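Long-range contacts in odorant binding protein (AGAP010409-PA) (Anopheles gambiae, PDB 3L4A), which probably binds small odorant molecules, as a secreted all-helical member of the PBP/GOBP family of insect carriers: residues A[38-43]-A[96-101]; A[77-81]-A[106-110]; A[84-90]-A[102-106]. One frame throughout, in Å; residues are numbered along the deposited sequence. Where two conformers were deposited one is given.

In the fold
All three contacts involve the chain from 96 to 110, and two of them join it to helix 75-87. Interaction 1 lies near the surface and pins helix 36-48 across helix 96-105 through a disulfide, with an aromatic pair beside it. Interaction 3, partly buried, ties the end of helix 75-87 to the far end of the same helix 96-105, again by a disulfide but with aliphatic packing and a lysine. Interaction 2 is the buried one: earlier in helix 75-87, a histidine meets a carboxylate from helix 108-117. Cys106 belongs to both interactions 2 and 3, whereas interactions 1 and 3 touch through Val42 with Phe104 and Arg99 with Leu90.

Interaction 1: residues A[38-43]-A[96-101]; sequences THCFVR and LCERAY
The disulfide between Cys40 and Cys97 pins helix 36-48 across helix 96-105, one of three such bridges in this odorant-binding protein. The short axes pass 7.5 Å apart with 69° between their directions, and the CA atoms of Cys40 and Cys97 come within 4.5 Å, close enough for the S-S bond to form. Both SG atoms sit beside their own backbone N, and the bridge closes at 2.0 Å from Cys40 SG to Cys97 SG with a torsion about the S-S bond of 96°, near the relaxed right angle.

Beside the bridge, His39 lays its CD2 corner over a face of the Tyr101 ring, 3.3 Å from Tyr101 CG and displaced toward the rim. The two planes meet obliquely, at 41°. Tyr101 reaches over because its CG stands anti to the backbone N; Val42 CG2 then meets the edge of the ring, 4.0 Å from Tyr101 CD2. The polar ends are held elsewhere: His39 NE2 bonds to Asp34, and Tyr101 OH to the carbonyl of Phe32.

Further along helix 36-48, Arg43 starts as an aliphatic arm. Its CB packs on Ala100 CB at 3.5 Å, and the extended chain runs on past the start of helix 96-105, bringing Arg43 CD 3.5 Å from Leu96 O and Arg43 NE 3.8 Å from Leu96 CB. Beyond that, its NH2 makes a salt bridge with Asp54, next to strand 52-53. A steep helix crossing riveted by a cystine is characteristic of the PBP/GOBP fold, whose helices are braced by three interlocked disulfides.

Interaction 2: residues A[77-81]-A[106-110]; sequences FVAKH and CLRED
Segment 77-81 is a turn of helix 75-87, held by the bond from His81 N to Phe77 O, while 106-110 bends into a new helix with Leu107 at its N-cap position. The backbones splay apart: the CA atoms of His81 and Cys106 are 6.5 Å from each other, but those of Phe77 and Asp110 are 9.5 Å, and side chains have to bridge the wider end.

The imidazole of His81 does most of this. With CG beside its own backbone N (chi1 -68°), the ring points across at Asp110, whose carboxylate comes to meet it from the opposite direction. His81 NE2 donates a weak but fairly straight hydrogen bond to Asp110 OD1, 3.3 Å long at 163°, and OD1 lies in the plane of the imidazole; the carboxylate itself is turned 61° from that plane. At the same rim, His81 CE1 is 3.0 Å from Asp110 OD2 and 3.1 Å from Cys106 O, so oxygens gather along this edge. The ring is also covered on both faces: in one of its two deposited conformers Leu107 makes a CH-pi contact, with CG 4.0 Å from the His81 centroid, and Lys80 CG lies over the opposite face.

Asp110 OD1 has further neighbours, a bonded ammonium ion, probably from the crystallisation liquor, and the edge of Phe77, where CE2 is 3.5 Å away. Phe77 in turn takes His81 CD2 over the centre of one face and meets Trp64 edge-to-face. Histidine and carboxylate thus form a weak polar link, in a largely buried contact, from helix 75-87 to the start of helix 108-117 in this PBP/GOBP fold.

Interaction 3: residues A[84-90]-A[102-106]; sequences CLEAKNL and SAFQC
Lys88, just past the end of helix 75-87, reaches across to the last turn of helix 96-105. Its CB and CG pass the hydroxyl of Ser102, with CG 3.9 Å from Ser102 OG. Next, Lys88 CD lies 3.2 Å from Ser102 O and also comes up against the sulfur of Cys106, and Lys88 CE is wedged in the same way, 3.4 Å from Cys106 SG. There the chain bends (chi4 -73°), which carries NZ back to Ser102, where it gives a weak hydrogen bond of 3.3 Å to OG in one of two deposited serine conformers, close to the side chain of Gln105.

Against the lysine's CD and CE, Cys84 SG and Cys106 SG are joined at 2.1 Å, with a torsion of -90° about the bond. The rest is mostly aliphatic packing. Leu85 CD2 sits 3.3 Å from Ala103 O, and Ala103 CB packs against both Leu85 CD2 and Leu90 CD1. Val58 of strand 57-58 also touches Leu85 and Ala103. This cystine, with Leu85 against its sulfur, ties the end of helix 75-87 to that of helix 96-105, and such interhelical disulfides are a hallmark of the insect odorant-binding protein fold.

Interaction 1: residues A[38-43]-A[96-101]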
# COMPACT_ATOMS: atom_id res chain seq x y z
N THR A 38 10.16 -6.30 -3.16
CA THR A 38 9.00 -5.97 -2.33
C THR A 38 8.40 -4.61 -2.70
O THR A 38 7.18 -4.44 -2.63
CB THR A 38 9.36 -6.01 -0.84
OG1 THR A 38 9.77 -7.35 -0.50
CG2 THR A 38 8.15 -5.67 0.01
N HIS A 39 9.24 -3.65 -3.07
CA HIS A 39 8.70 -2.36 -3.51
C HIS A 39 7.70 -2.58 -4.64
O HIS A 39 6.59 -2.07 -4.62
CB HIS A 39 9.79 -1.42 -4.02
CG HIS A 39 10.76 -0.99 -2.96
ND1 HIS A 39 11.93 -0.33 -3.27
CD2 HIS A 39 10.74 -1.12 -1.61
CE1 HIS A 39 12.59 -0.07 -2.15
NE2 HIS A 39 11.89 -0.54 -1.13
N CYS A 40 8.12 -3.34 -5.65
CA CYS A 40 7.26 -3.59 -6.79
C CYS A 40 6.07 -4.48 -6.43
O CYS A 40 4.98 -4.30 -6.97
CB CYS A 40 8.05 -4.19 -7.96
SG CYS A 40 9.19 -3.02 -8.73
N PHE A 41 6.26 -5.41 -5.50
CA PHE A 41 5.17 -6.24 -5.03
C PHE A 41 4.08 -5.40 -4.37
O PHE A 41 2.89 -5.57 -4.64
CB PHE A 41 5.69 -7.32 -4.07
CG PHE A 41 4.62 -8.27 -3.62
CD1 PHE A 41 4.21 -9.31 -4.44
CD2 PHE A 41 4.02 -8.12 -2.38
CE1 PHE A 41 3.23 -10.20 -4.03
CE2 PHE A 41 3.03 -9.00 -1.96
CZ PHE A 41 2.63 -10.04 -2.80
N VAL A 42 4.49 -4.49 -3.49
CA VAL A 42 3.55 -3.61 -2.81
C VAL A 42 2.81 -2.72 -3.81
O VAL A 42 1.59 -2.55 -3.72
CB VAL A 42 4.27 -2.78 -1.75
CG1 VAL A 42 3.40 -1.60 -1.31
CG2 VAL A 42 4.66 -3.68 -0.58
N ARG A 43 3.53 -2.19 -4.79
CA ARG A 43 2.87 -1.45 -5.86
C ARG A 43 1.80 -2.31 -6.54
O ARG A 43 0.68 -1.86 -6.76
CB ARG A 43 3.88 -0.97 -6.89
CG ARG A 43 3.24 -0.33 -8.12
CD ARG A 43 4.28 0.29 -9.02
NE ARG A 43 3.69 0.82 -10.25
CZ ARG A 43 3.53 0.11 -11.36
NH1 ARG A 43 3.93 -1.15 -11.41
NH2 ARG A 43 2.99 0.68 -12.43
N LEU A 96 8.74 3.98 -9.92
CA LEU A 96 7.32 3.78 -9.59
C LEU A 96 7.10 2.82 -8.43
O LEU A 96 6.16 2.97 -7.65
CB LEU A 96 6.54 3.28 -10.80
CG LEU A 96 6.35 4.24 -11.97
CD1 LEU A 96 5.35 3.66 -12.95
CD2 LEU A 96 5.87 5.60 -11.47
N CYS A 97 7.95 1.80 -8.33
CA CYS A 97 7.82 0.86 -7.23
C CYS A 97 8.25 1.51 -5.92
O CYS A 97 7.58 1.37 -4.90
CB CYS A 97 8.66 -0.38 -7.48
SG CYS A 97 8.16 -1.28 -8.94
N GLU A 98 9.38 2.22 -5.95
CA GLU A 98 9.84 2.91 -4.76
C GLU A 98 8.79 3.94 -4.29
O GLU A 98 8.55 4.10 -3.09
CB GLU A 98 11.19 3.59 -5.01
CG GLU A 98 11.78 4.26 -3.78
CD GLU A 98 13.04 5.03 -4.10
OE1 GLU A 98 13.39 5.95 -3.33
OE2 GLU A 98 13.68 4.72 -5.13
N ARG A 99 8.17 4.61 -5.25
CA ARG A 99 7.14 5.60 -4.95
C ARG A 99 5.95 4.96 -4.21
O ARG A 99 5.49 5.49 -3.19
CB ARG A 99 6.67 6.29 -6.22
CG ARG A 99 5.72 7.45 -5.98
CD ARG A 99 5.05 7.90 -7.26
NE ARG A 99 6.03 8.42 -8.21
CZ ARG A 99 5.76 8.70 -9.47
NH1 ARG A 99 4.53 8.50 -9.95
NH2 ARG A 99 6.71 9.16 -10.27
N ALA A 100 5.46 3.84 -4.73
CA ALA A 100 4.33 3.17 -4.10
C ALA A 100 4.70 2.69 -2.71
O ALA A 100 3.92 2.81 -1.77
CB ALA A 100 3.84 1.99 -4.95
N TYR A 101 5.90 2.13 -2.56
CA TYR A 101 6.32 1.62 -1.26
C TYR A 101 6.42 2.76 -0.24
O TYR A 101 5.93 2.64 0.89
CB TYR A 101 7.65 0.89 -1.40
CG TYR A 101 8.10 0.20 -0.14
CD1 TYR A 101 8.99 0.80 0.73
CD2 TYR A 101 7.64 -1.08 0.18
CE1 TYR A 101 9.40 0.16 1.89
CE2 TYR A 101 8.05 -1.73 1.34
CZ TYR A 101 8.93 -1.09 2.19
OH TYR A 101 9.35 -1.72 3.34

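Interaction 2: residues A[77-81]-A[106-110]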
# COMPACT_ATOMS: atom_id res chain seq x y z
N PHE A 77 -8.19 10.92 9.95
CA PHE A 77 -7.47 9.88 9.20
C PHE A 77 -7.09 10.41 7.82
O PHE A 77 -5.95 10.28 7.37
CB PHE A 77 -8.35 8.63 9.09
CG PHE A 77 -7.79 7.54 8.21
CD1 PHE A 77 -8.05 7.52 6.85
CD2 PHE A 77 -7.03 6.52 8.76
CE1 PHE A 77 -7.55 6.50 6.04
CE2 PHE A 77 -6.53 5.51 7.96
CZ PHE A 77 -6.79 5.50 6.61
N VAL A 78 -8.05 11.03 7.14
CA VAL A 78 -7.79 11.60 5.84
C VAL A 78 -6.73 12.70 5.94
O VAL A 78 -5.77 12.71 5.17
CB VAL A 78 -9.08 12.15 5.21
CG1 VAL A 78 -8.77 12.83 3.89
CG2 VAL A 78 -10.11 11.02 5.04
N ALA A 79 -6.90 13.62 6.88
CA ALA A 79 -5.97 14.73 7.03
C ALA A 79 -4.56 14.26 7.34
O ALA A 79 -3.59 14.75 6.75
CB ALA A 79 -6.45 15.65 8.15
N LYS A 80 -4.44 13.33 8.27
CA LYS A 80 -3.14 12.87 8.71
C LYS A 80 -2.40 12.21 7.56
O LYS A 80 -1.22 12.48 7.33
CB LYS A 80 -3.26 11.96 9.93
CG LYS A 80 -3.71 10.56 9.67
CD LYS A 80 -3.96 9.84 11.00
CE LYS A 80 -2.74 9.90 11.92
NZ LYS A 80 -2.91 9.03 13.14
N HIS A 81 -3.10 11.39 6.78
CA HIS A 81 -2.43 10.70 5.69
C HIS A 81 -2.17 11.57 4.47
O HIS A 81 -1.13 11.44 3.83
CB HIS A 81 -3.15 9.40 5.33
CG HIS A 81 -3.03 8.38 6.41
ND1 HIS A 81 -1.81 7.91 6.83
CD2 HIS A 81 -3.96 7.80 7.20
CE1 HIS A 81 -2.00 7.05 7.82
NE2 HIS A 81 -3.29 6.96 8.06
N CYS A 106 3.25 5.45 4.91
CA CYS A 106 2.41 6.35 5.69
C CYS A 106 1.33 5.59 6.45
O CYS A 106 0.92 6.00 7.53
CB CYS A 106 1.75 7.39 4.80
SG CYS A 106 2.88 8.73 4.37
N LEU A 107 0.88 4.47 5.89
CA LEU A 107 -0.23 3.72 6.47
C LEU A 107 0.23 2.52 7.29
O LEU A 107 -0.59 1.72 7.74
CB LEU A 107 -1.25 3.32 5.39
CG LEU A 107 -2.18 4.45 4.90
CD1 LEU A 107 -1.48 5.35 3.91
CD2 LEU A 107 -3.45 3.88 4.29
N ARG A 108 1.54 2.39 7.49
CA ARG A 108 2.08 1.23 8.21
C ARG A 108 1.46 1.07 9.60
O ARG A 108 0.98 -0.01 9.94
CB ARG A 108 3.60 1.31 8.30
CG ARG A 108 4.22 0.28 9.25
CD ARG A 108 5.75 0.37 9.27
NE ARG A 108 6.33 -0.57 10.22
CZ ARG A 108 7.53 -0.43 10.77
NH1 ARG A 108 8.28 0.62 10.46
NH2 ARG A 108 7.99 -1.33 11.63
N GLU A 109 1.48 2.13 10.39
CA GLU A 109 0.97 2.06 11.76
C GLU A 109 -0.50 1.64 11.78
O GLU A 109 -0.91 0.88 12.66
CB GLU A 109 1.16 3.40 12.49
CG GLU A 109 2.61 3.74 12.82
CD GLU A 109 3.31 4.49 11.70
OE1 GLU A 109 4.44 4.99 11.95
OE2 GLU A 109 2.75 4.57 10.59
N ASP A 110 -1.29 2.12 10.82
CA ASP A 110 -2.70 1.79 10.76
C ASP A 110 -2.92 0.31 10.47
O ASP A 110 -3.75 -0.34 11.11
CB ASP A 110 -3.40 2.64 9.69
CG ASP A 110 -3.17 4.12 9.89
OD1 ASP A 110 -4.08 4.79 10.40
OD2 ASP A 110 -2.07 4.60 9.55

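Interaction 3: residues A[84-90]-A[102-106]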
# COMPACT_ATOMS: atom_id res chain seq x y z
N CYS A 84 1.01 13.24 5.49
CA CYS A 84 2.12 12.31 5.44
C CYS A 84 2.57 12.09 4.00
O CYS A 84 3.76 12.16 3.70
CB CYS A 84 1.72 10.99 6.09
SG CYS A 84 3.04 9.76 6.14
N LEU A 85 1.62 11.84 3.12
CA LEU A 85 1.94 11.57 1.72
C LEU A 85 2.54 12.80 1.04
O LEU A 85 3.49 12.68 0.27
CB LEU A 85 0.68 11.10 0.97
CG LEU A 85 0.19 9.75 1.48
CD1 LEU A 85 -1.25 9.46 1.08
CD2 LEU A 85 1.12 8.64 0.98
N GLU A 86 2.00 13.97 1.33
CA GLU A 86 2.55 15.19 0.76
C GLU A 86 4.00 15.36 1.19
O GLU A 86 4.85 15.78 0.39
CB GLU A 86 1.70 16.41 1.16
CG GLU A 86 0.33 16.46 0.51
CD GLU A 86 0.40 16.69 -0.99
OE1 GLU A 86 1.43 17.22 -1.47
OE2 GLU A 86 -0.57 16.33 -1.70
N ALA A 87 4.29 15.03 2.45
CA ALA A 87 5.64 15.19 2.99
C ALA A 87 6.65 14.26 2.33
O ALA A 87 7.85 14.49 2.42
CB ALA A 87 5.64 14.99 4.51
N LYS A 88 6.15 13.21 1.68
CA LYS A 88 7.02 12.25 1.01
C LYS A 88 7.39 12.64 -0.42
O LYS A 88 8.18 11.94 -1.07
CB LYS A 88 6.40 10.86 1.05
CG LYS A 88 6.48 10.25 2.43
CD LYS A 88 5.74 8.94 2.50
CE LYS A 88 6.15 8.17 3.75
NZ LYS A 88 7.52 7.60 3.63
N ASN A 89 6.83 13.74 -0.90
CA ASN A 89 7.16 14.28 -2.22
C ASN A 89 7.20 13.18 -3.27
O ASN A 89 8.19 13.02 -4.00
CB ASN A 89 8.49 15.03 -2.18
CG ASN A 89 8.41 16.29 -1.33
OD1 ASN A 89 8.36 17.40 -1.86
ND2 ASN A 89 8.38 16.12 -0.02
N LEU A 90 6.10 12.44 -3.34
CA LEU A 90 6.01 11.26 -4.18
C LEU A 90 6.26 11.52 -5.66
O LEU A 90 6.78 10.66 -6.35
CB LEU A 90 4.64 10.60 -4.01
CG LEU A 90 4.27 10.08 -2.61
CD1 LEU A 90 2.86 9.50 -2.63
CD2 LEU A 90 5.28 9.05 -2.16
N SER A 102 7.03 3.87 -0.66
CA SER A 102 7.13 5.05 0.20
C SER A 102 5.74 5.54 0.60
O SER A 102 5.50 5.86 1.77
CB SER A 102 7.89 6.17 -0.49
OG SER A 102 8.04 7.27 0.39
N ALA A 103 4.82 5.59 -0.36
CA ALA A 103 3.46 6.03 -0.07
C ALA A 103 2.84 5.16 1.01
O ALA A 103 2.29 5.67 1.99
CB ALA A 103 2.62 5.99 -1.34
N PHE A 104 2.93 3.85 0.84
CA PHE A 104 2.29 2.95 1.79
C PHE A 104 2.92 2.96 3.18
O PHE A 104 2.28 2.60 4.16
CB PHE A 104 2.19 1.53 1.23
CG PHE A 104 0.99 1.34 0.33
CD1 PHE A 104 -0.29 1.22 0.87
CD2 PHE A 104 1.13 1.28 -1.05
CE1 PHE A 104 -1.40 1.05 0.06
CE2 PHE A 104 0.03 1.09 -1.87
CZ PHE A 104 -1.24 0.98 -1.31
N GLN A 105 4.17 3.41 3.29
CA GLN A 105 4.77 3.56 4.61
C GLN A 105 3.96 4.50 5.51
O GLN A 105 3.96 4.35 6.73
CB GLN A 105 6.22 4.03 4.51
CG GLN A 105 7.18 2.96 3.99
CD GLN A 105 8.60 3.47 3.91
OE1 GLN A 105 9.54 2.75 4.24
NE2 GLN A 105 8.76 4.71 3.48
N CYS A 106 3.25 5.45 4.91
CA CYS A 106 2.41 6.35 5.69
C CYS A 106 1.33 5.59 6.45
O CYS A 106 0.92 6.00 7.53
CB CYS A 106 1.75 7.39 4.80
SG CYS A 106 2.88 8.73 4.37